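Local structure of putative N-acetylmuramoyl-L-alanine amidase,autolysin cwp6 (Peptoclostridium difficile, 5J72) at residues A[3-8]-A[102-107]; A[42-47]-A[71-76]; A[344-349]-A[369-374]; A[348-353]-A[391-396]. The protein probably cleaves the amide bond between N-acetylmuramoyl and L-alanine in peptidoglycan as a zinc-dependent autolysin, with three CWB2 modules for anchoring in the cell wall. One frame throughout, in Å; residues are numbered along the deposited sequence. Where two conformers were deposited one is given.

How the interactions relate
From the N terminus, strand 3-7 is the first element to be tied down: interaction 1 brings it against 102-107 and so closes a long, strand-rich loop spanning most of the N-terminal domain. Interaction 2 closes a much shorter loop within that one, between 42-47 and 71-76. The two meet directly, since V106 and W73 are joined through their backbones and K102 forms a salt bridge with E74. Interactions 3 and 4 follow later in the chain, in the third CWB2 module. Both start from helix 346-357 and share E348 and T349; one reaches the end of strand 362-370, the other the adjacent strand 391-394, the two strands being parallel neighbours.

Interaction 1: A[3-8]-A[102-107]; sequences ININLQ and KDYDVT. With CA (calcium ion), chain C.
Apolar packing of I5 and L7 on the ring and backbone of Y104 joins the first strand of the N-terminal domain, 3-7, to the 3-10 turn that leads into strand 106-113. The Y104 ring is sandwiched. I5 CD1 makes a CH-pi contact over one face, 4.2 Å from the centroid of the Y104 ring, while D103 CB covers the opposite face. Lower on the same side chain, I5 CB approaches Y104 CE2 at 3.6 Å. L7 comes across at about a right angle, and its CD1 lies at the ring edge, 3.9 Å from Y104 CB and 4.0 Å from V106 CG2. The polar end of the tyrosine is linked by water: one molecule accepts from I5 N at 3.0 Å and is hydrogen-bonded to Y104 OH at 2.6 Å. N6 points away from this packing. With CG anti to the backbone N (chi1 -176°), its OD1 binds a calcium ion at 2.6 Å, and four waters are also bound to the metal. I5 and L7 rest on V22 and A20 of strand 16-24, the antiparallel partner of 3-7; L75 of strand 72-82 and I61 of strand 56-63 add to the buried layer.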
loop_
_atom_site.group_PDB
_atom_site.type_symbol
_atom_site.label_atom_id
_atom_site.label_comp_id
_atom_site.label_asym_id
_atom_site.label_seq_id
_atom_site.Cartn_x
_atom_site.Cartn_y
_atom_site.Cartn_z
ATOM N N ILE A 3 5.716 -35.143 8.052
ATOM C CA ILE A 3 6.128 -34.381 6.886
ATOM C C ILE A 3 5.361 -33.093 6.843
ATOM O O ILE A 3 4.140 -33.108 7.073
ATOM C CB ILE A 3 5.926 -35.214 5.590
ATOM C CG1 ILE A 3 6.348 -34.393 4.379
ATOM C CG2 ILE A 3 4.454 -35.666 5.493
ATOM C CD1 ILE A 3 6.570 -35.274 3.137
ATOM N N ASN A 4 6.032 -31.989 6.585
ATOM C CA ASN A 4 5.309 -30.725 6.503
ATOM C C ASN A 4 5.765 -30.081 5.189
ATOM O O ASN A 4 6.977 -30.022 4.948
ATOM C CB ASN A 4 5.674 -29.775 7.678
ATOM C CG ASN A 4 4.873 -28.449 7.508
ATOM O OD1 ASN A 4 5.366 -27.464 6.882
ATOM N ND2 ASN A 4 3.615 -28.363 7.946
ATOM N N ILE A 5 4.854 -29.629 4.353
ATOM C CA ILE A 5 5.281 -28.988 3.099
ATOM C C ILE A 5 4.820 -27.499 3.155
ATOM O O ILE A 5 3.616 -27.243 3.204
ATOM C CB ILE A 5 4.581 -29.711 1.927
ATOM C CG1 ILE A 5 5.072 -31.165 1.822
ATOM C CG2 ILE A 5 4.866 -28.993 0.622
ATOM C CD1 ILE A 5 4.220 -31.980 0.746
ATOM N N ASN A 6 5.722 -26.585 3.052
ATOM C CA ASN A 6 5.349 -25.160 3.140
ATOM C C ASN A 6 5.617 -24.466 1.807
ATOM O O ASN A 6 6.794 -24.261 1.466
ATOM C CB ASN A 6 6.202 -24.503 4.212
ATOM C CG ASN A 6 5.783 -23.024 4.403
ATOM O OD1 ASN A 6 4.606 -22.639 4.201
ATOM N ND2 ASN A 6 6.648 -22.152 4.853
ATOM N N LEU A 7 4.546 -24.132 1.071
ATOM C CA LEU A 7 4.682 -23.472 -0.234
ATOM C C LEU A 7 4.404 -21.976 -0.034
ATOM O O LEU A 7 3.454 -21.606 0.665
ATOM C CB LEU A 7 3.651 -24.030 -1.245
ATOM C CG LEU A 7 3.835 -25.554 -1.511
ATOM C CD1 LEU A 7 2.797 -25.962 -2.642
ATOM C CD2 LEU A 7 5.301 -25.877 -1.901
ATOM N N GLN A 8 5.221 -21.143 -0.635
ATOM C CA GLN A 8 5.003 -19.674 -0.426
ATOM C C GLN A 8 3.727 -19.116 -1.099
ATOM O O GLN A 8 2.966 -18.338 -0.477
ATOM C CB GLN A 8 6.223 -18.938 -0.927
ATOM C CG GLN A 8 6.062 -17.373 -0.846
ATOM C CD GLN A 8 7.283 -16.704 -1.436
ATOM O OE1 GLN A 8 7.920 -17.241 -2.338
ATOM N NE2 GLN A 8 7.613 -15.460 -0.954
ATOM N N LYS A 102 -4.601 -32.086 -2.035
ATOM C CA LYS A 102 -5.199 -30.919 -2.583
ATOM C C LYS A 102 -4.809 -29.656 -1.804
ATOM O O LYS A 102 -4.932 -28.543 -2.349
ATOM C CB LYS A 102 -6.731 -31.017 -2.591
ATOM C CG LYS A 102 -7.256 -31.878 -3.786
ATOM C CD LYS A 102 -7.745 -31.020 -5.026
ATOM C CE LYS A 102 -7.232 -31.575 -6.372
ATOM N NZ LYS A 102 -7.182 -30.546 -7.510
ATOM N N ASP A 103 -4.369 -29.811 -0.559
ATOM C CA ASP A 103 -3.959 -28.605 0.172
ATOM C C ASP A 103 -2.750 -27.916 -0.508
ATOM O O ASP A 103 -2.455 -26.743 -0.179
ATOM C CB ASP A 103 -3.444 -28.981 1.568
ATOM C CG ASP A 103 -4.504 -29.534 2.481
ATOM O OD1 ASP A 103 -4.141 -30.071 3.525
ATOM O OD2 ASP A 103 -5.704 -29.434 2.141
ATOM N N TYR A 104 -2.030 -28.613 -1.398
ATOM C CA TYR A 104 -0.857 -27.999 -2.036
ATOM C C TYR A 104 -1.122 -27.561 -3.495
ATOM O O TYR A 104 -0.191 -27.143 -4.159
ATOM C CB TYR A 104 0.353 -28.971 -2.013
ATOM C CG TYR A 104 0.544 -29.456 -0.604
ATOM C CD1 TYR A 104 0.122 -30.732 -0.225
ATOM C CD2 TYR A 104 1.013 -28.592 0.399
ATOM C CE1 TYR A 104 0.136 -31.135 1.105
ATOM C CE2 TYR A 104 1.020 -28.989 1.751
ATOM C CZ TYR A 104 0.568 -30.261 2.085
ATOM O OH TYR A 104 0.433 -30.665 3.389
ATOM N N ASP A 105 -2.356 -27.640 -3.973
ATOM C CA ASP A 105 -2.622 -27.249 -5.389
ATOM C C ASP A 105 -2.280 -25.790 -5.628
ATOM O O ASP A 105 -2.629 -24.939 -4.791
ATOM C CB ASP A 105 -4.117 -27.378 -5.638
ATOM C CG ASP A 105 -4.586 -28.805 -5.826
ATOM O OD1 ASP A 105 -3.751 -29.723 -5.794
ATOM O OD2 ASP A 105 -5.773 -28.995 -5.994
ATOM N N VAL A 106 -1.643 -25.476 -6.737
ATOM C CA VAL A 106 -1.255 -24.094 -7.034
ATOM C C VAL A 106 -1.882 -23.708 -8.337
ATOM O O VAL A 106 -1.723 -24.476 -9.311
ATOM C CB VAL A 106 0.299 -24.014 -7.085
ATOM C CG1 VAL A 106 0.733 -22.662 -7.654
ATOM C CG2 VAL A 106 0.865 -24.231 -5.666
ATOM N N THR A 107 -2.642 -22.588 -8.367
ATOM C CA THR A 107 -3.320 -22.176 -9.586
ATOM C C THR A 107 -2.457 -21.193 -10.368
ATOM O O THR A 107 -1.980 -20.173 -9.820
ATOM C CB THR A 107 -4.679 -21.544 -9.211
ATOM O OG1 THR A 107 -5.413 -22.503 -8.470
ATOM C CG2 THR A 107 -5.473 -21.151 -10.445
HETATM CA CA CA C . 2.582 -23.019 5.862
HETATM O O HOH W 1 1.997 -29.517 5.101
HETATM O O HOH W 2 3.138 -25.353 5.762
HETATM O O HOH W 3 1.139 -22.982 4.037
HETATM O O HOH W 4 1.114 -23.865 7.101
HETATM O O HOH W 5 2.129 -20.764 5.851
#

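Interaction 2: A[42-47]-A[71-76]; sequences MPLEAT and NVWELQ
L44 and M42 meet the indole of W73 in an aromatic packing contact between two beta strands of the N-terminal domain, including a Met-aromatic pair. Strands 42-51 and 72-82 both pair antiparallel with strand 30-39, and here their short segments pass 8.5 Å apart at 65°, so the tryptophan bridges strands that are not directly paired.

The face contact belongs to L44. Its CB sits over the six-membered ring as a CH-pi donor, 4.0 Å from the W73 centroid. On the same side, L44 CD2 is 4.0 Å from W73 CD2. A chi1 of 177° carries the branch away from the backbone N, and the leucine lies across the indole at about a right angle, CB over the six-membered ring and CD2 over the ring fusion.

The edge contacts belong to M42. Its CG approaches W73 CH2 at 4.0 Å, and its SD lies 5.4 Å from the centroid of the W73 six-membered ring, near the ring plane. Beyond the sulfur the chain bends and CE leads away.

Polar partners settle the other end of the indole: W73 NE1 is hydrogen-bonded to Q108 OE1 on strand 106-113, and the W73 backbone pairs with V106 of the same strand. Y63 also meets the indole, the two ring planes inclined at about 45°. Within 71-76, Q76 folds back and its NE2 donates to E74 O at 3.0 Å, approaching from above the carbonyl plane. The shortest contact between the two segments is at the ring edge, where M42 O lies 3.3 Å from W73 CZ3.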
loop_
_atom_site.group_PDB
_atom_site.type_symbol
_atom_site.label_atom_id
_atom_site.label_comp_id
_atom_site.label_asym_id
_atom_site.label_seq_id
_atom_site.Cartn_x
_atom_site.Cartn_y
_atom_site.Cartn_z
ATOM N N MET A 42 1.207 -32.310 -18.183
ATOM C CA MET A 42 2.502 -31.624 -18.206
ATOM C C MET A 42 3.167 -31.652 -16.804
ATOM O O MET A 42 2.541 -31.306 -15.830
ATOM C CB MET A 42 2.281 -30.134 -18.612
ATOM C CG MET A 42 3.573 -29.327 -18.591
ATOM S SD MET A 42 3.202 -27.671 -19.241
ATOM C CE MET A 42 3.218 -27.977 -21.047
ATOM N N PRO A 43 4.421 -32.054 -16.722
ATOM C CA PRO A 43 5.147 -32.123 -15.435
ATOM C C PRO A 43 5.888 -30.844 -15.111
ATOM O O PRO A 43 6.281 -30.073 -15.999
ATOM C CB PRO A 43 6.130 -33.280 -15.663
ATOM C CG PRO A 43 6.494 -33.136 -17.181
ATOM C CD PRO A 43 5.196 -32.656 -17.855
ATOM N N LEU A 44 6.097 -30.622 -13.827
ATOM C CA LEU A 44 6.855 -29.462 -13.324
ATOM C C LEU A 44 7.621 -30.022 -12.115
ATOM O O LEU A 44 7.012 -30.722 -11.302
ATOM C CB LEU A 44 5.903 -28.398 -12.803
ATOM C CG LEU A 44 6.650 -27.146 -12.186
ATOM C CD1 LEU A 44 7.252 -26.352 -13.279
ATOM C CD2 LEU A 44 5.631 -26.244 -11.534
ATOM N N GLU A 45 8.889 -29.786 -11.986
ATOM C CA GLU A 45 9.569 -30.319 -10.811
ATOM C C GLU A 45 10.427 -29.240 -10.149
ATOM O O GLU A 45 10.709 -28.194 -10.741
ATOM C CB GLU A 45 10.414 -31.546 -11.154
ATOM C CG GLU A 45 11.648 -31.278 -11.985
ATOM C CD GLU A 45 12.524 -32.514 -12.057
ATOM O OE1 GLU A 45 13.739 -32.425 -11.764
ATOM O OE2 GLU A 45 11.982 -33.581 -12.407
ATOM N N ALA A 46 10.776 -29.484 -8.872
ATOM C CA ALA A 46 11.636 -28.552 -8.129
ATOM C C ALA A 46 12.521 -29.376 -7.224
ATOM O O ALA A 46 12.036 -30.335 -6.578
ATOM C CB ALA A 46 10.805 -27.606 -7.291
ATOM N N THR A 47 13.816 -29.039 -7.159
ATOM C CA THR A 47 14.720 -29.785 -6.275
ATOM C C THR A 47 15.000 -28.919 -5.058
ATOM O O THR A 47 15.330 -27.751 -5.210
ATOM C CB THR A 47 15.983 -30.183 -7.052
ATOM O OG1 THR A 47 15.539 -31.211 -7.937
ATOM C CG2 THR A 47 17.085 -30.790 -6.148
ATOM N N ASN A 71 -5.175 -25.574 -15.288
ATOM C CA ASN A 71 -4.199 -24.609 -14.794
ATOM C C ASN A 71 -3.960 -24.770 -13.304
ATOM O O ASN A 71 -3.644 -23.780 -12.594
ATOM C CB ASN A 71 -4.675 -23.142 -15.112
ATOM C CG ASN A 71 -5.889 -22.704 -14.294
ATOM O OD1 ASN A 71 -6.666 -23.523 -13.788
ATOM N ND2 ASN A 71 -6.090 -21.387 -14.070
ATOM N N VAL A 72 -4.076 -26.009 -12.815
ATOM C CA VAL A 72 -3.782 -26.232 -11.383
ATOM C C VAL A 72 -2.677 -27.287 -11.301
ATOM O O VAL A 72 -2.856 -28.406 -11.830
ATOM C CB VAL A 72 -5.028 -26.715 -10.619
ATOM C CG1 VAL A 72 -4.624 -27.017 -9.150
ATOM C CG2 VAL A 72 -6.137 -25.630 -10.677
ATOM N N TRP A 73 -1.560 -26.949 -10.679
ATOM C CA TRP A 73 -0.454 -27.853 -10.489
ATOM C C TRP A 73 -0.752 -28.710 -9.271
ATOM O O TRP A 73 -0.989 -28.155 -8.195
ATOM C CB TRP A 73 0.832 -27.044 -10.231
ATOM C CG TRP A 73 1.259 -26.288 -11.401
ATOM C CD1 TRP A 73 1.155 -24.934 -11.603
ATOM C CD2 TRP A 73 1.808 -26.838 -12.620
ATOM N NE1 TRP A 73 1.571 -24.623 -12.893
ATOM C CE2 TRP A 73 1.987 -25.774 -13.529
ATOM C CE3 TRP A 73 2.183 -28.142 -13.017
ATOM C CZ2 TRP A 73 2.516 -25.970 -14.818
ATOM C CZ3 TRP A 73 2.718 -28.339 -14.299
ATOM C CH2 TRP A 73 2.874 -27.265 -15.180
ATOM N N GLU A 74 -0.726 -30.038 -9.421
ATOM C CA GLU A 74 -1.067 -30.966 -8.318
ATOM C C GLU A 74 0.145 -31.770 -7.966
ATOM O O GLU A 74 0.815 -32.318 -8.847
ATOM C CB GLU A 74 -2.186 -31.923 -8.787
ATOM C CG GLU A 74 -3.445 -31.093 -9.078
ATOM C CD GLU A 74 -4.691 -31.940 -9.433
ATOM O OE1 GLU A 74 -4.731 -33.100 -9.123
ATOM O OE2 GLU A 74 -5.614 -31.397 -10.034
ATOM N N LEU A 75 0.458 -31.845 -6.685
ATOM C CA LEU A 75 1.659 -32.576 -6.255
ATOM C C LEU A 75 1.471 -34.089 -6.459
ATOM O O LEU A 75 0.459 -34.641 -6.025
ATOM C CB LEU A 75 1.865 -32.316 -4.713
ATOM C CG LEU A 75 3.091 -33.066 -4.131
ATOM C CD1 LEU A 75 4.429 -32.671 -4.721
ATOM C CD2 LEU A 75 3.064 -32.810 -2.578
ATOM N N GLN A 76 2.425 -34.762 -7.130
ATOM C CA GLN A 76 2.335 -36.229 -7.380
ATOM C C GLN A 76 3.246 -37.058 -6.499
ATOM O O GLN A 76 2.862 -38.160 -6.112
ATOM C CB GLN A 76 2.766 -36.522 -8.798
ATOM C CG GLN A 76 2.030 -35.601 -9.809
ATOM C CD GLN A 76 0.599 -35.943 -9.862
ATOM O OE1 GLN A 76 0.238 -37.066 -10.193
ATOM N NE2 GLN A 76 -0.286 -35.006 -9.588
#

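Interaction 3: A[344-349]-A[369-374]; sequences ADRHET and AKSDII
The H347 imidazole has R346 CG over one face, 3.8 Å above the ring plane, and S371 OG in plane at its edge. The edge contact is a nearly straight hydrogen bond (171°) between H347 NE2 and S371 OG, 2.7 Å long, in which either group could be the donor. The guanidinium of R346 likewise uses an edge: its NH1 donates to S371 O at 2.8 Å, though at a bent 139° and from a position tilted out of the carbonyl plane. Two consecutive residues of one helix turn thus hold both the hydroxyl and the carbonyl of a single serine. R346 reaches that carbonyl by a bend at chi3 (67°), and its CD packs on S371 CB at 3.9 Å.

The turn itself is fixed by D345, the N-cap of helix 346-357, whose OD1 accepts from E348 N at 2.9 Å and more weakly from H347 N. Beyond the two segments, R346 makes a cation-pi contact with Y271 of helix 270-283, and D345 OD2 is paired with K623. The arrangement joins the start of helix 346-357 to the loop leaving strand 362-370 in the third CWB2 module, with helix 270-283 beside it and strand 391-394 pairing through T394 with S371.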
loop_
_atom_site.group_PDB
_atom_site.type_symbol
_atom_site.label_atom_id
_atom_site.label_comp_id
_atom_site.label_asym_id
_atom_site.label_seq_id
_atom_site.Cartn_x
_atom_site.Cartn_y
_atom_site.Cartn_z
ATOM N N ALA A 344 1.376 13.413 2.984
ATOM C CA ALA A 344 0.333 14.376 3.361
ATOM C C ALA A 344 -0.839 13.666 4.012
ATOM O O ALA A 344 -1.543 14.240 4.828
ATOM C CB ALA A 344 -0.147 15.095 2.096
ATOM N N ASP A 345 -1.076 12.390 3.628
ATOM C CA ASP A 345 -2.142 11.650 4.223
ATOM C C ASP A 345 -1.874 10.099 4.128
ATOM O O ASP A 345 -0.786 9.730 3.691
ATOM C CB ASP A 345 -3.478 11.951 3.547
ATOM C CG ASP A 345 -3.571 11.643 2.044
ATOM O OD1 ASP A 345 -2.884 10.721 1.571
ATOM O OD2 ASP A 345 -4.336 12.333 1.345
ATOM N N ARG A 346 -2.835 9.263 4.537
ATOM C CA ARG A 346 -2.612 7.792 4.577
ATOM C C ARG A 346 -2.284 7.238 3.174
ATOM O O ARG A 346 -1.526 6.265 3.086
ATOM C CB ARG A 346 -3.858 7.081 5.201
ATOM C CG ARG A 346 -5.076 7.153 4.280
ATOM C CD ARG A 346 -6.319 6.581 4.959
ATOM N NE ARG A 346 -6.718 7.429 6.062
ATOM C CZ ARG A 346 -7.845 7.285 6.745
ATOM N NH1 ARG A 346 -8.701 6.322 6.431
ATOM N NH2 ARG A 346 -8.120 8.095 7.754
ATOM N N HIS A 347 -2.810 7.869 2.069
ATOM C CA HIS A 347 -2.562 7.339 0.737
ATOM C C HIS A 347 -1.236 7.730 0.248
ATOM O O HIS A 347 -0.537 6.894 -0.321
ATOM C CB HIS A 347 -3.662 7.773 -0.236
ATOM C CG HIS A 347 -5.020 7.411 0.262
ATOM N ND1 HIS A 347 -5.960 8.368 0.580
ATOM C CD2 HIS A 347 -5.603 6.205 0.485
ATOM C CE1 HIS A 347 -7.061 7.752 0.987
ATOM N NE2 HIS A 347 -6.875 6.446 0.943
ATOM N N GLU A 348 -0.827 9.029 0.458
ATOM C CA GLU A 348 0.535 9.396 0.059
ATOM C C GLU A 348 1.520 8.647 0.887
ATOM O O GLU A 348 2.568 8.242 0.361
ATOM C CB GLU A 348 0.833 10.948 0.185
ATOM C CG GLU A 348 2.136 11.226 -0.606
ATOM C CD GLU A 348 2.449 12.723 -0.679
ATOM O OE1 GLU A 348 1.961 13.446 0.177
ATOM O OE2 GLU A 348 3.183 13.124 -1.590
ATOM N N THR A 349 1.233 8.423 2.170
ATOM C CA THR A 349 2.252 7.681 2.955
ATOM C C THR A 349 2.338 6.173 2.439
ATOM O O THR A 349 3.403 5.618 2.331
ATOM C CB THR A 349 1.824 7.668 4.416
ATOM O OG1 THR A 349 1.714 9.052 4.870
ATOM C CG2 THR A 349 2.839 6.924 5.264
ATOM N N ALA A 369 -6.311 -3.250 -0.188
ATOM C CA ALA A 369 -7.310 -3.149 0.841
ATOM C C ALA A 369 -7.938 -1.726 0.836
ATOM O O ALA A 369 -7.332 -0.759 0.368
ATOM C CB ALA A 369 -6.654 -3.356 2.221
ATOM N N LYS A 370 -9.156 -1.641 1.351
ATOM C CA LYS A 370 -9.861 -0.382 1.474
ATOM C C LYS A 370 -9.152 0.457 2.489
ATOM O O LYS A 370 -8.794 -0.074 3.536
ATOM C CB LYS A 370 -11.284 -0.678 1.956
ATOM C CG LYS A 370 -12.124 -1.373 0.873
ATOM C CD LYS A 370 -13.564 -1.747 1.383
ATOM C CE LYS A 370 -13.536 -2.828 2.437
ATOM N NZ LYS A 370 -14.839 -2.966 3.148
ATOM N N SER A 371 -8.997 1.774 2.289
ATOM C CA SER A 371 -8.258 2.568 3.281
ATOM C C SER A 371 -9.149 3.130 4.358
ATOM O O SER A 371 -8.635 3.823 5.237
ATOM C CB SER A 371 -7.570 3.740 2.597
ATOM O OG SER A 371 -8.545 4.465 1.862
ATOM N N ASP A 372 -10.460 2.877 4.314
ATOM C CA ASP A 372 -11.327 3.431 5.370
ATOM C C ASP A 372 -11.375 2.597 6.624
ATOM O O ASP A 372 -11.914 3.059 7.617
ATOM C CB ASP A 372 -12.784 3.637 4.889
ATOM C CG ASP A 372 -13.432 2.421 4.262
ATOM O OD1 ASP A 372 -14.612 2.154 4.558
ATOM O OD2 ASP A 372 -12.784 1.755 3.460
ATOM N N ILE A 373 -10.834 1.413 6.620
ATOM C CA ILE A 373 -10.865 0.624 7.843
ATOM C C ILE A 373 -9.447 0.195 8.139
ATOM O O ILE A 373 -8.586 0.299 7.252
ATOM C CB ILE A 373 -11.790 -0.573 7.650
ATOM C CG1 ILE A 373 -11.425 -1.304 6.353
ATOM C CG2 ILE A 373 -13.263 -0.087 7.596
ATOM C CD1 ILE A 373 -12.340 -2.474 6.138
ATOM N N ILE A 374 -9.174 -0.225 9.320
ATOM C CA ILE A 374 -7.812 -0.654 9.611
ATOM C C ILE A 374 -7.702 -2.215 9.564
ATOM O O ILE A 374 -6.684 -2.739 9.159
ATOM C CB ILE A 374 -7.469 -0.214 11.070
ATOM C CG1 ILE A 374 -7.422 1.350 11.166
ATOM C CG2 ILE A 374 -6.147 -0.833 11.509
ATOM C CD1 ILE A 374 -6.310 1.919 10.340
#

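Interaction 4: A[348-353]-A[391-396]; sequences ETNANV and ILITPK
N350 projects from helix 346-357 onto strand 391-394, where it meets the backbone of I391 and I393. CB packs against I393 CG1 at 3.8 Å. At the next atom the same methylene is closer still, N350 CG lying 3.6 Å from I393 CG1. A chi1 of -176° turns the amide away from the backbone N of N350 and out to the strand. There it divides: N350 ND2 donates to I391 O at 2.9 Å in a nearly straight bond (169°), and N350 OD1 accepts from I393 N at 3.1 Å.

One carboxamide therefore serves an acceptor and a donor two residues apart on one strand edge, in the place a further strand would take, although I393 N lies well out of the plane of the amide. In this parallel CWB2 sheet the other edge of 391-394 is taken by strand 362-370, with L392 bonded to L367 and A369. The helix segment runs roughly antiparallel to the strand, 8.2 Å between axes.

The two strand bonds set the rotation of this buried amide, and N275 OD1 of helix 270-283 is a further acceptor for N350 ND2. N350 OD1 also lies 3.4 Å from L392 CA, and I391 turns its side chain onto A380 and A384 of helix 375-387.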
loop_
_atom_site.group_PDB
_atom_site.type_symbol
_atom_site.label_atom_id
_atom_site.label_comp_id
_atom_site.label_asym_id
_atom_site.label_seq_id
_atom_site.Cartn_x
_atom_site.Cartn_y
_atom_site.Cartn_z
ATOM N N GLU A 348 -0.827 9.029 0.458
ATOM C CA GLU A 348 0.535 9.396 0.059
ATOM C C GLU A 348 1.520 8.647 0.887
ATOM O O GLU A 348 2.568 8.242 0.361
ATOM C CB GLU A 348 0.833 10.948 0.185
ATOM C CG GLU A 348 2.136 11.226 -0.606
ATOM C CD GLU A 348 2.449 12.723 -0.679
ATOM O OE1 GLU A 348 1.961 13.446 0.177
ATOM O OE2 GLU A 348 3.183 13.124 -1.590
ATOM N N THR A 349 1.233 8.423 2.170
ATOM C CA THR A 349 2.252 7.681 2.955
ATOM C C THR A 349 2.338 6.173 2.439
ATOM O O THR A 349 3.403 5.618 2.331
ATOM C CB THR A 349 1.824 7.668 4.416
ATOM O OG1 THR A 349 1.714 9.052 4.870
ATOM C CG2 THR A 349 2.839 6.924 5.264
ATOM N N ASN A 350 1.181 5.607 2.120
ATOM C CA ASN A 350 1.171 4.233 1.554
ATOM C C ASN A 350 2.022 4.198 0.280
ATOM O O ASN A 350 2.889 3.320 0.099
ATOM C CB ASN A 350 -0.261 3.849 1.280
ATOM C CG ASN A 350 -0.372 2.405 0.782
ATOM O OD1 ASN A 350 -0.706 2.195 -0.394
ATOM N ND2 ASN A 350 -0.079 1.368 1.634
ATOM N N ALA A 351 1.838 5.222 -0.630
ATOM C CA ALA A 351 2.624 5.226 -1.887
ATOM C C ALA A 351 4.089 5.442 -1.599
ATOM O O ALA A 351 4.937 4.817 -2.275
ATOM C CB ALA A 351 2.113 6.342 -2.851
ATOM N N ASN A 352 4.451 6.285 -0.593
ATOM C CA ASN A 352 5.894 6.496 -0.356
ATOM C C ASN A 352 6.534 5.257 0.283
ATOM O O ASN A 352 7.740 4.986 0.058
ATOM C CB ASN A 352 6.144 7.743 0.579
ATOM C CG ASN A 352 5.995 9.037 -0.239
ATOM O OD1 ASN A 352 6.253 9.039 -1.473
ATOM N ND2 ASN A 352 5.584 10.140 0.351
ATOM N N VAL A 353 5.769 4.540 1.115
ATOM C CA VAL A 353 6.350 3.288 1.685
ATOM C C VAL A 353 6.585 2.288 0.539
ATOM O O VAL A 353 7.601 1.613 0.503
ATOM C CB VAL A 353 5.361 2.678 2.710
ATOM C CG1 VAL A 353 5.662 1.177 2.941
ATOM C CG2 VAL A 353 5.432 3.479 4.025
ATOM N N ILE A 391 1.101 -4.046 0.697
ATOM C CA ILE A 391 -0.330 -3.799 0.747
ATOM C C ILE A 391 -0.534 -2.342 0.240
ATOM O O ILE A 391 0.126 -1.414 0.721
ATOM C CB ILE A 391 -0.839 -3.903 2.201
ATOM C CG1 ILE A 391 -0.769 -5.404 2.643
ATOM C CG2 ILE A 391 -2.309 -3.381 2.315
ATOM C CD1 ILE A 391 -1.104 -5.554 4.175
ATOM N N LEU A 392 -1.427 -2.177 -0.720
ATOM C CA LEU A 392 -1.820 -0.862 -1.228
ATOM C C LEU A 392 -3.155 -0.548 -0.639
ATOM O O LEU A 392 -4.026 -1.421 -0.645
ATOM C CB LEU A 392 -1.944 -0.962 -2.750
ATOM C CG LEU A 392 -2.224 0.417 -3.398
ATOM C CD1 LEU A 392 -1.481 0.480 -4.695
ATOM C CD2 LEU A 392 -3.758 0.537 -3.578
ATOM N N ILE A 393 -3.361 0.687 -0.096
ATOM C CA ILE A 393 -4.681 1.003 0.405
ATOM C C ILE A 393 -5.274 2.156 -0.451
ATOM O O ILE A 393 -4.530 3.029 -0.874
ATOM C CB ILE A 393 -4.691 1.428 1.902
ATOM C CG1 ILE A 393 -3.722 2.603 2.173
ATOM C CG2 ILE A 393 -4.263 0.168 2.767
ATOM C CD1 ILE A 393 -3.864 3.166 3.654
ATOM N N THR A 394 -6.579 2.139 -0.660
ATOM C CA THR A 394 -7.189 3.189 -1.473
ATOM C C THR A 394 -8.634 3.157 -1.119
ATOM O O THR A 394 -9.154 2.160 -0.615
ATOM C CB THR A 394 -6.920 2.926 -2.966
ATOM O OG1 THR A 394 -7.197 4.128 -3.708
ATOM C CG2 THR A 394 -7.765 1.750 -3.525
ATOM N N PRO A 395 -9.346 4.283 -1.329
ATOM C CA PRO A 395 -10.765 4.229 -0.974
ATOM C C PRO A 395 -11.561 3.272 -1.871
ATOM O O PRO A 395 -11.124 2.914 -2.950
ATOM C CB PRO A 395 -11.221 5.723 -1.146
ATOM C CG PRO A 395 -9.964 6.502 -0.941
ATOM C CD PRO A 395 -8.925 5.654 -1.679
ATOM N N LYS A 396 -12.764 2.939 -1.442
ATOM C CA LYS A 396 -13.596 1.987 -2.201
ATOM C C LYS A 396 -13.972 2.488 -3.588
ATOM O O LYS A 396 -14.108 1.689 -4.496
ATOM C CB LYS A 396 -14.918 1.742 -1.453
ATOM C CG LYS A 396 -14.778 1.173 -0.080
ATOM C CD LYS A 396 -16.183 0.898 0.441
ATOM C CE LYS A 396 -16.587 1.925 1.445
ATOM N NZ LYS A 396 -16.916 1.283 2.740
#